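Local atomic coordinates of serpin B3 (Homo sapiens, PDB entry 4ZK3), a protein that probably inhibits proteases as a member of the serpin family and, in the aggregating complex called Pso p27, is linked to psoriasis. Residues A[228-233]-A[361-366]; A[245-250]-A[365-370]. All coordinates share one frame; numbering follows the deposited sequence.

Contact 1: residues A[228-233]-A[361-366]; sequences QAKVLE and EEFHCN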
ATOM      1  N   GLN A 228     -18.644  -9.406  15.454  1.00 38.81           N
ATOM      2  CA  GLN A 228     -18.489 -10.843  15.533  1.00 40.19           C
ATOM      3  C   GLN A 228     -17.168 -11.191  14.838  1.00 38.77           C
ATOM      4  O   GLN A 228     -17.147 -11.881  13.841  1.00 37.65           O
ATOM      5  CB  GLN A 228     -19.699 -11.587  14.903  1.00 47.46           C
ATOM      6  CG  GLN A 228     -21.059 -11.438  15.614  1.00 47.94           C
ATOM      7  CD  GLN A 228     -21.679 -10.038  15.453  1.00 54.86           C
ATOM      8  OE1 GLN A 228     -22.014  -9.594  14.332  1.00 55.81           O
ATOM      9  NE2 GLN A 228     -21.830  -9.328  16.578  1.00 59.87           N
ATOM     10  N   ALA A 229     -16.072 -10.651  15.349  1.00 35.45           N
ATOM     11  CA  ALA A 229     -14.752 -10.895  14.763  1.00 33.95           C
ATOM     12  C   ALA A 229     -13.730 -10.953  15.855  1.00 35.42           C
ATOM     13  O   ALA A 229     -14.007 -10.598  17.014  1.00 40.55           O
ATOM     14  CB  ALA A 229     -14.394  -9.777  13.795  1.00 33.56           C
ATOM     15  N   LYS A 230     -12.546 -11.410  15.489  1.00 31.48           N
ATOM     16  CA  LYS A 230     -11.395 -11.340  16.350  1.00 32.01           C
ATOM     17  C   LYS A 230     -10.244 -10.590  15.680  1.00 28.37           C
ATOM     18  O   LYS A 230     -10.191 -10.464  14.423  1.00 26.54           O
ATOM     19  CB  LYS A 230     -10.948 -12.722  16.728  1.00 34.41           C
ATOM     20  CG  LYS A 230     -11.964 -13.494  17.563  1.00 39.24           C
ATOM     21  CD  LYS A 230     -11.507 -14.939  17.664  1.00 42.69           C
ATOM     22  CE  LYS A 230     -12.476 -15.802  18.456  1.00 45.80           C
ATOM     23  NZ  LYS A 230     -12.020 -17.228  18.443  1.00 46.06           N
ATOM     24  N   VAL A 231      -9.367 -10.077  16.522  1.00 28.82           N
ATOM     25  CA  VAL A 231      -8.154  -9.319  16.102  1.00 31.98           C
ATOM     26  C   VAL A 231      -6.900  -9.871  16.720  1.00 28.89           C
ATOM     27  O   VAL A 231      -6.857 -10.101  17.914  1.00 30.91           O
ATOM     28  CB  VAL A 231      -8.244  -7.818  16.478  1.00 34.64           C
ATOM     29  CG1 VAL A 231      -7.071  -7.057  15.904  1.00 38.11           C
ATOM     30  CG2 VAL A 231      -9.460  -7.234  15.867  1.00 38.62           C
ATOM     31  N   LEU A 232      -5.854 -10.052  15.913  1.00 28.27           N
ATOM     32  CA  LEU A 232      -4.581 -10.498  16.397  1.00 26.43           C
ATOM     33  C   LEU A 232      -3.419  -9.653  15.884  1.00 27.35           C
ATOM     34  O   LEU A 232      -3.383  -9.298  14.702  1.00 24.63           O
ATOM     35  CB  LEU A 232      -4.351 -11.964  15.996  1.00 29.09           C
ATOM     36  CG  LEU A 232      -3.244 -12.725  16.691  1.00 28.66           C
ATOM     37  CD1 LEU A 232      -3.656 -13.052  18.115  1.00 34.06           C
ATOM     38  CD2 LEU A 232      -3.000 -14.029  15.994  1.00 30.66           C
ATOM     39  N   GLU A 233      -2.444  -9.372  16.762  1.00 24.58           N
ATOM     40  CA  GLU A 233      -1.181  -8.748  16.359  1.00 26.32           C
ATOM     41  C   GLU A 233      -0.095  -9.812  16.351  1.00 25.90           C
ATOM     42  O   GLU A 233       0.129 -10.489  17.332  1.00 27.36           O
ATOM     43  CB  GLU A 233      -0.773  -7.572  17.280  1.00 29.47           C
ATOM     44  CG  GLU A 233       0.570  -6.961  16.946  1.00 27.28           C
ATOM     45  CD  GLU A 233       1.296  -6.342  18.097  1.00 30.39           C
ATOM     46  OE1 GLU A 233       1.159  -6.816  19.245  1.00 30.02           O
ATOM     47  OE2 GLU A 233       2.078  -5.413  17.821  1.00 26.43           O
ATOM     48  N   GLU A 361      -7.821 -19.574  23.497  1.00 57.58           N
ATOM     49  CA  GLU A 361      -8.330 -18.884  22.315  1.00 48.86           C
ATOM     50  C   GLU A 361      -7.803 -19.522  21.039  1.00 44.20           C
ATOM     51  O   GLU A 361      -6.614 -19.823  20.905  1.00 42.64           O
ATOM     52  CB  GLU A 361      -7.942 -17.390  22.266  1.00 48.39           C
ATOM     53  CG  GLU A 361      -8.802 -16.402  23.049  1.00 49.43           C
ATOM     54  CD  GLU A 361     -10.294 -16.625  22.899  1.00 50.17           C
ATOM     55  OE1 GLU A 361     -10.818 -16.767  21.763  1.00 48.86           O
ATOM     56  OE2 GLU A 361     -10.946 -16.638  23.949  1.00 55.17           O
ATOM     57  N   GLU A 362      -8.696 -19.650  20.076  1.00 42.05           N
ATOM     58  CA  GLU A 362      -8.342 -20.109  18.753  1.00 43.82           C
ATOM     59  C   GLU A 362      -8.433 -18.941  17.783  1.00 39.57           C
ATOM     60  O   GLU A 362      -9.354 -18.122  17.874  1.00 36.09           O
ATOM     61  CB  GLU A 362      -9.301 -21.213  18.312  1.00 45.51           C
ATOM     62  CG  GLU A 362      -9.243 -22.435  19.220  1.00 45.97           C
ATOM     63  CD  GLU A 362      -9.788 -23.651  18.545  1.00 48.04           C
ATOM     64  OE1 GLU A 362     -10.626 -23.471  17.643  1.00 49.14           O
ATOM     65  OE2 GLU A 362      -9.352 -24.761  18.889  1.00 48.70           O
ATOM     66  N   PHE A 363      -7.472 -18.899  16.853  1.00 36.18           N
ATOM     67  CA  PHE A 363      -7.466 -17.940  15.745  1.00 31.06           C
ATOM     68  C   PHE A 363      -7.068 -18.700  14.464  1.00 31.36           C
ATOM     69  O   PHE A 363      -5.888 -18.808  14.112  1.00 34.18           O
ATOM     70  CB  PHE A 363      -6.483 -16.790  16.075  1.00 30.50           C
ATOM     71  CG  PHE A 363      -6.696 -15.561  15.261  1.00 28.61           C
ATOM     72  CD1 PHE A 363      -7.530 -14.558  15.694  1.00 26.75           C
ATOM     73  CD2 PHE A 363      -6.016 -15.387  14.062  1.00 27.53           C
ATOM     74  CE1 PHE A 363      -7.716 -13.426  14.938  1.00 27.58           C
ATOM     75  CE2 PHE A 363      -6.202 -14.249  13.288  1.00 27.93           C
ATOM     76  CZ  PHE A 363      -7.068 -13.271  13.714  1.00 26.93           C
ATOM     77  N   HIS A 364      -8.058 -19.236  13.779  1.00 28.20           N
ATOM     78  CA  HIS A 364      -7.847 -20.112  12.673  1.00 27.41           C
ATOM     79  C   HIS A 364      -8.259 -19.473  11.409  1.00 27.96           C
ATOM     80  O   HIS A 364      -9.402 -19.467  11.092  1.00 29.85           O
ATOM     81  CB  HIS A 364      -8.693 -21.368  12.838  1.00 32.84           C
ATOM     82  CG  HIS A 364      -8.206 -22.278  13.919  1.00 34.88           C
ATOM     83  ND1 HIS A 364      -8.831 -23.480  14.221  1.00 39.28           N
ATOM     84  CD2 HIS A 364      -7.155 -22.174  14.770  1.00 38.55           C
ATOM     85  CE1 HIS A 364      -8.191 -24.066  15.216  1.00 35.70           C
ATOM     86  NE2 HIS A 364      -7.172 -23.297  15.573  1.00 39.15           N
ATOM     87  N   CYS A 365      -7.289 -18.999  10.634  1.00 26.97           N
ATOM     88  CA  CYS A 365      -7.554 -18.310   9.391  1.00 26.53           C
ATOM     89  C   CYS A 365      -7.791 -19.284   8.222  1.00 28.74           C
ATOM     90  O   CYS A 365      -6.952 -19.390   7.337  1.00 24.38           O
ATOM     91  CB  CYS A 365      -6.371 -17.387   9.107  1.00 25.81           C
ATOM     92  SG  CYS A 365      -6.142 -16.170  10.415  1.00 26.34           S
ATOM     93  N   ASN A 366      -8.939 -19.987   8.248  1.00 27.46           N
ATOM     94  CA  ASN A 366      -9.281 -20.936   7.237  1.00 27.66           C
ATOM     95  C   ASN A 366     -10.520 -20.491   6.524  1.00 29.14           C
ATOM     96  O   ASN A 366     -11.201 -21.318   5.944  1.00 30.03           O
ATOM     97  CB  ASN A 366      -9.436 -22.351   7.786  1.00 30.91           C
ATOM     98  CG  ASN A 366     -10.417 -22.437   8.948  1.00 37.89           C
ATOM     99  OD1 ASN A 366     -11.331 -21.619   9.095  1.00 36.32           O
ATOM    100  ND2 ASN A 366     -10.238 -23.436   9.758  1.00 41.16           N
TER
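Lys230 and Phe363 have the nearest CA atoms of strands 229-233 and 361-364, 7.7 Å apart. The strands cross almost at a right angle, 87° between their directions, and their axes come within 8.9 Å of each other. This is face-to-face packing of two serpin beta sheets. Strand 229-233 belongs to sheet B, whereas strand 361-364 is the short strand of sheet C that follows the reactive-centre loop in the family. Side chains fill the gap between them.

Phe363 supplies the apolar part. Its CG is anti to the backbone N (chi1 -162°), which brings the ring up against Leu232 and Lys230. Leu232 CB sits over the centre of one face in a CH-pi contact, 3.8 Å from the ring centroid. The two side chains run past each other in opposite directions, so the Leu232 branch lies back along the phenylalanine, with CD2 3.8 Å from Phe363 CD2. Lys230 CB meets the same ring differently. It comes in at the edge, near the ring plane, 3.8 Å from CE1 of Phe363. Val280 and Leu282 of strand 276-294 also touch the ring, as do Val245 and Leu247 of the neighbouring sheet B strand.

The polar part lies toward the start of 361-366. Lys230 begins beside this ring, and its chain is fully extended beyond CG. That carries the ammonium group past the phenylalanine to the sheet C backbone. A long salt bridge joins Lys230 NZ to OE1 of Glu361 at 3.6 Å. The Glu361 chain is bent at chi2, and the lysine crosses it at a slant. The shorter grip is on main chain: Lys230 NZ donates a hydrogen bond of 2.9 Å to Glu362 O, lying in the plane of that carbonyl.

Contact 2: residues A[245-250]-A[365-370]; sequences VLLPNE and CNHPFL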
ATOM      1  N   VAL A 245      -4.227  -8.961  11.986  1.00 20.23           N
ATOM      2  CA  VAL A 245      -5.189  -9.779  11.223  1.00 21.98           C
ATOM      3  C   VAL A 245      -6.576  -9.666  11.884  1.00 22.56           C
ATOM      4  O   VAL A 245      -6.674  -9.693  13.109  1.00 23.20           O
ATOM      5  CB  VAL A 245      -4.769 -11.271  11.188  1.00 19.99           C
ATOM      6  CG1 VAL A 245      -5.808 -12.136  10.493  1.00 20.47           C
ATOM      7  CG2 VAL A 245      -3.431 -11.471  10.519  1.00 19.94           C
ATOM      8  N   LEU A 246      -7.597  -9.508  11.059  1.00 23.38           N
ATOM      9  CA  LEU A 246      -8.990  -9.452  11.486  1.00 24.88           C
ATOM     10  C   LEU A 246      -9.751 -10.583  10.845  1.00 25.93           C
ATOM     11  O   LEU A 246      -9.894 -10.640   9.600  1.00 23.59           O
ATOM     12  CB  LEU A 246      -9.588  -8.104  11.125  1.00 27.96           C
ATOM     13  CG  LEU A 246      -8.971  -6.908  11.856  1.00 31.38           C
ATOM     14  CD1 LEU A 246      -7.986  -6.210  10.955  1.00 35.12           C
ATOM     15  CD2 LEU A 246     -10.018  -5.908  12.351  1.00 36.21           C
ATOM     16  N   LEU A 247     -10.229 -11.497  11.715  1.00 26.86           N
ATOM     17  CA  LEU A 247     -10.870 -12.748  11.355  1.00 25.87           C
ATOM     18  C   LEU A 247     -12.353 -12.773  11.750  1.00 28.22           C
ATOM     19  O   LEU A 247     -12.640 -12.724  12.932  1.00 31.51           O
ATOM     20  CB  LEU A 247     -10.133 -13.886  12.079  1.00 26.00           C
ATOM     21  CG  LEU A 247     -10.638 -15.282  11.721  1.00 24.74           C
ATOM     22  CD1 LEU A 247     -10.406 -15.582  10.235  1.00 29.65           C
ATOM     23  CD2 LEU A 247      -9.976 -16.299  12.609  1.00 25.87           C
ATOM     24  N   PRO A 248     -13.286 -12.782  10.774  1.00 28.51           N
ATOM     25  CA  PRO A 248     -14.707 -12.894  11.185  1.00 30.74           C
ATOM     26  C   PRO A 248     -14.897 -14.213  11.946  1.00 31.65           C
ATOM     27  O   PRO A 248     -14.235 -15.221  11.594  1.00 31.54           O
ATOM     28  CB  PRO A 248     -15.466 -12.922   9.850  1.00 30.16           C
ATOM     29  CG  PRO A 248     -14.515 -12.212   8.886  1.00 29.43           C
ATOM     30  CD  PRO A 248     -13.143 -12.578   9.330  1.00 28.26           C
ATOM     31  N   ASN A 249     -15.762 -14.213  12.961  1.00 33.69           N
ATOM     32  CA  ASN A 249     -16.049 -15.459  13.755  1.00 37.31           C
ATOM     33  C   ASN A 249     -16.735 -16.489  12.888  1.00 33.49           C
ATOM     34  O   ASN A 249     -16.477 -17.661  13.026  1.00 36.84           O
ATOM     35  CB  ASN A 249     -16.967 -15.205  14.937  1.00 37.73           C
ATOM     36  CG  ASN A 249     -16.390 -14.251  15.923  1.00 39.47           C
ATOM     37  OD1 ASN A 249     -15.172 -14.141  16.032  1.00 40.17           O
ATOM     38  ND2 ASN A 249     -17.265 -13.553  16.675  1.00 38.59           N
ATOM     39  N   GLU A 250     -17.589 -16.021  11.985  1.00 40.92           N
ATOM     40  CA  GLU A 250     -18.302 -16.880  11.029  1.00 43.43           C
ATOM     41  C   GLU A 250     -17.753 -16.823   9.589  1.00 43.08           C
ATOM     42  O   GLU A 250     -17.444 -15.747   9.074  1.00 39.12           O
ATOM     43  CB  GLU A 250     -19.805 -16.499  11.023  1.00 49.75           C
ATOM     44  CG  GLU A 250     -20.518 -16.799  12.339  1.00 53.12           C
ATOM     45  CD  GLU A 250     -20.325 -18.259  12.770  1.00 62.70           C
ATOM     46  OE1 GLU A 250     -20.384 -19.154  11.895  1.00 67.96           O
ATOM     47  OE2 GLU A 250     -20.084 -18.529  13.975  1.00 67.54           O
ATOM     48  N   CYS A 365      -7.289 -18.999  10.634  1.00 26.97           N
ATOM     49  CA  CYS A 365      -7.554 -18.310   9.391  1.00 26.53           C
ATOM     50  C   CYS A 365      -7.791 -19.284   8.222  1.00 28.74           C
ATOM     51  O   CYS A 365      -6.952 -19.390   7.337  1.00 24.38           O
ATOM     52  CB  CYS A 365      -6.371 -17.387   9.107  1.00 25.81           C
ATOM     53  SG  CYS A 365      -6.142 -16.170  10.415  1.00 26.34           S
ATOM     54  N   ASN A 366      -8.939 -19.987   8.248  1.00 27.46           N
ATOM     55  CA  ASN A 366      -9.281 -20.936   7.237  1.00 27.66           C
ATOM     56  C   ASN A 366     -10.520 -20.491   6.524  1.00 29.14           C
ATOM     57  O   ASN A 366     -11.201 -21.318   5.944  1.00 30.03           O
ATOM     58  CB  ASN A 366      -9.436 -22.351   7.786  1.00 30.91           C
ATOM     59  CG  ASN A 366     -10.417 -22.437   8.948  1.00 37.89           C
ATOM     60  OD1 ASN A 366     -11.331 -21.619   9.095  1.00 36.32           O
ATOM     61  ND2 ASN A 366     -10.238 -23.436   9.758  1.00 41.16           N
ATOM     62  N   HIS A 367     -10.791 -19.181   6.551  1.00 24.11           N
ATOM     63  CA  HIS A 367     -11.833 -18.571   5.744  1.00 27.15           C
ATOM     64  C   HIS A 367     -11.380 -17.119   5.630  1.00 27.22           C
ATOM     65  O   HIS A 367     -10.357 -16.779   6.232  1.00 25.04           O
ATOM     66  CB  HIS A 367     -13.231 -18.776   6.386  1.00 28.72           C
ATOM     67  CG  HIS A 367     -13.335 -18.293   7.800  1.00 31.05           C
ATOM     68  ND1 HIS A 367     -12.772 -18.969   8.860  1.00 29.18           N
ATOM     69  CD2 HIS A 367     -13.948 -17.205   8.330  1.00 31.02           C
ATOM     70  CE1 HIS A 367     -13.014 -18.307   9.980  1.00 29.52           C
ATOM     71  NE2 HIS A 367     -13.754 -17.256   9.690  1.00 29.56           N
ATOM     72  N   PRO A 368     -12.072 -16.296   4.842  1.00 24.61           N
ATOM     73  CA  PRO A 368     -11.530 -15.021   4.454  1.00 26.49           C
ATOM     74  C   PRO A 368     -11.233 -14.098   5.595  1.00 26.82           C
ATOM     75  O   PRO A 368     -12.036 -14.034   6.543  1.00 24.94           O
ATOM     76  CB  PRO A 368     -12.622 -14.437   3.593  1.00 25.71           C
ATOM     77  CG  PRO A 368     -13.204 -15.607   2.947  1.00 26.87           C
ATOM     78  CD  PRO A 368     -13.212 -16.661   4.010  1.00 25.28           C
ATOM     79  N   PHE A 369     -10.107 -13.379   5.510  1.00 23.76           N
ATOM     80  CA  PHE A 369      -9.694 -12.456   6.556  1.00 22.20           C
ATOM     81  C   PHE A 369      -9.078 -11.177   5.983  1.00 24.90           C
ATOM     82  O   PHE A 369      -8.666 -11.179   4.820  1.00 20.00           O
ATOM     83  CB  PHE A 369      -8.733 -13.137   7.537  1.00 21.72           C
ATOM     84  CG  PHE A 369      -7.446 -13.655   6.886  1.00 23.93           C
ATOM     85  CD1 PHE A 369      -6.325 -12.823   6.728  1.00 22.20           C
ATOM     86  CD2 PHE A 369      -7.358 -14.977   6.451  1.00 23.46           C
ATOM     87  CE1 PHE A 369      -5.155 -13.293   6.156  1.00 23.11           C
ATOM     88  CE2 PHE A 369      -6.172 -15.474   5.892  1.00 25.91           C
ATOM     89  CZ  PHE A 369      -5.070 -14.633   5.724  1.00 23.97           C
ATOM     90  N   LEU A 370      -9.041 -10.098   6.812  1.00 22.35           N
ATOM     91  CA  LEU A 370      -8.311  -8.869   6.507  1.00 22.77           C
ATOM     92  C   LEU A 370      -6.957  -8.817   7.207  1.00 20.66           C
ATOM     93  O   LEU A 370      -6.769  -9.407   8.257  1.00 19.94           O
ATOM     94  CB  LEU A 370      -9.124  -7.646   6.858  1.00 23.56           C
ATOM     95  CG  LEU A 370     -10.550  -7.661   6.306  1.00 26.50           C
ATOM     96  CD1 LEU A 370     -11.437  -6.671   7.090  1.00 29.03           C
ATOM     97  CD2 LEU A 370     -10.619  -7.366   4.820  1.00 26.50           C
TER
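Pro248 O accepts the shortest polar bond here, 2.8 Å from His367 NE2. The N-H approaches nearly straight (162°). The oxygen lies close to the imidazole plane, but the donor is tilted out of the plane of the carbonyl. The other ring nitrogen, ND1 of His367, donates to OD1 of Asn366 at 3.0 Å, again in the ring plane. Two in-plane bonds thus fix the rotation of the imidazole. With a carbonyl oxygen facing each nitrogen, the ring may carry both protons, consistent with the low-pH crystal. CD1 of Leu247 rests over one face, 4.0 Å from the ring centroid, offset toward the rim. The leucine crosses the histidine at about a right angle.

The backbones meet as antiparallel strands of serpin sheet B. Leu246 and Leu370 form a hydrogen-bonded pair: Leu246 N to Leu370 O is 2.9 Å and Leu370 N to Leu246 O is 3.0 Å. Farther along stand Pro248 and Pro368. Neither has an N-H, so the ladder cannot continue there, and Pro248 CD packs against Pro368 O at 3.3 Å. His367 takes up the Pro248 carbonyl instead.

Phe369 CB packs on Leu247 CD1. With its CG between the backbone N and the carbonyl carbon (chi1 60°), the Phe369 ring brings CD1 to 3.9 Å from CG1 of Val245. The same Val245 methyl meets SG of Cys365 at 4.0 Å.

Helix 254-260 covers the Leu246-Leu370 face, with Leu254 and Leu257 on Leu370. The face bearing Val245 and Leu247 turns instead to strand 361-364, while Cys365 and Phe369 reach Pro285 of strand 276-294.

In the fold
Both contacts use one run of chain, from strand 361-364 through Cys365 and Asn366 into strand 369-375. In contact 1 that run packs across sheet B from sheet C; in contact 2 it has joined sheet B as a strand. Strands 229-235 and 241-248 are antiparallel neighbours, linked by backbone bonds such as Leu232 O to Val245 N. Phe363 packs on both strands. Contact 2 is the buried one, with backbone pairing and a histidine held by two hydrogen bonds. Contact 1 is partly buried: its apolar centre gives way to a lysine held by one carboxylate and one main-chain carbonyl.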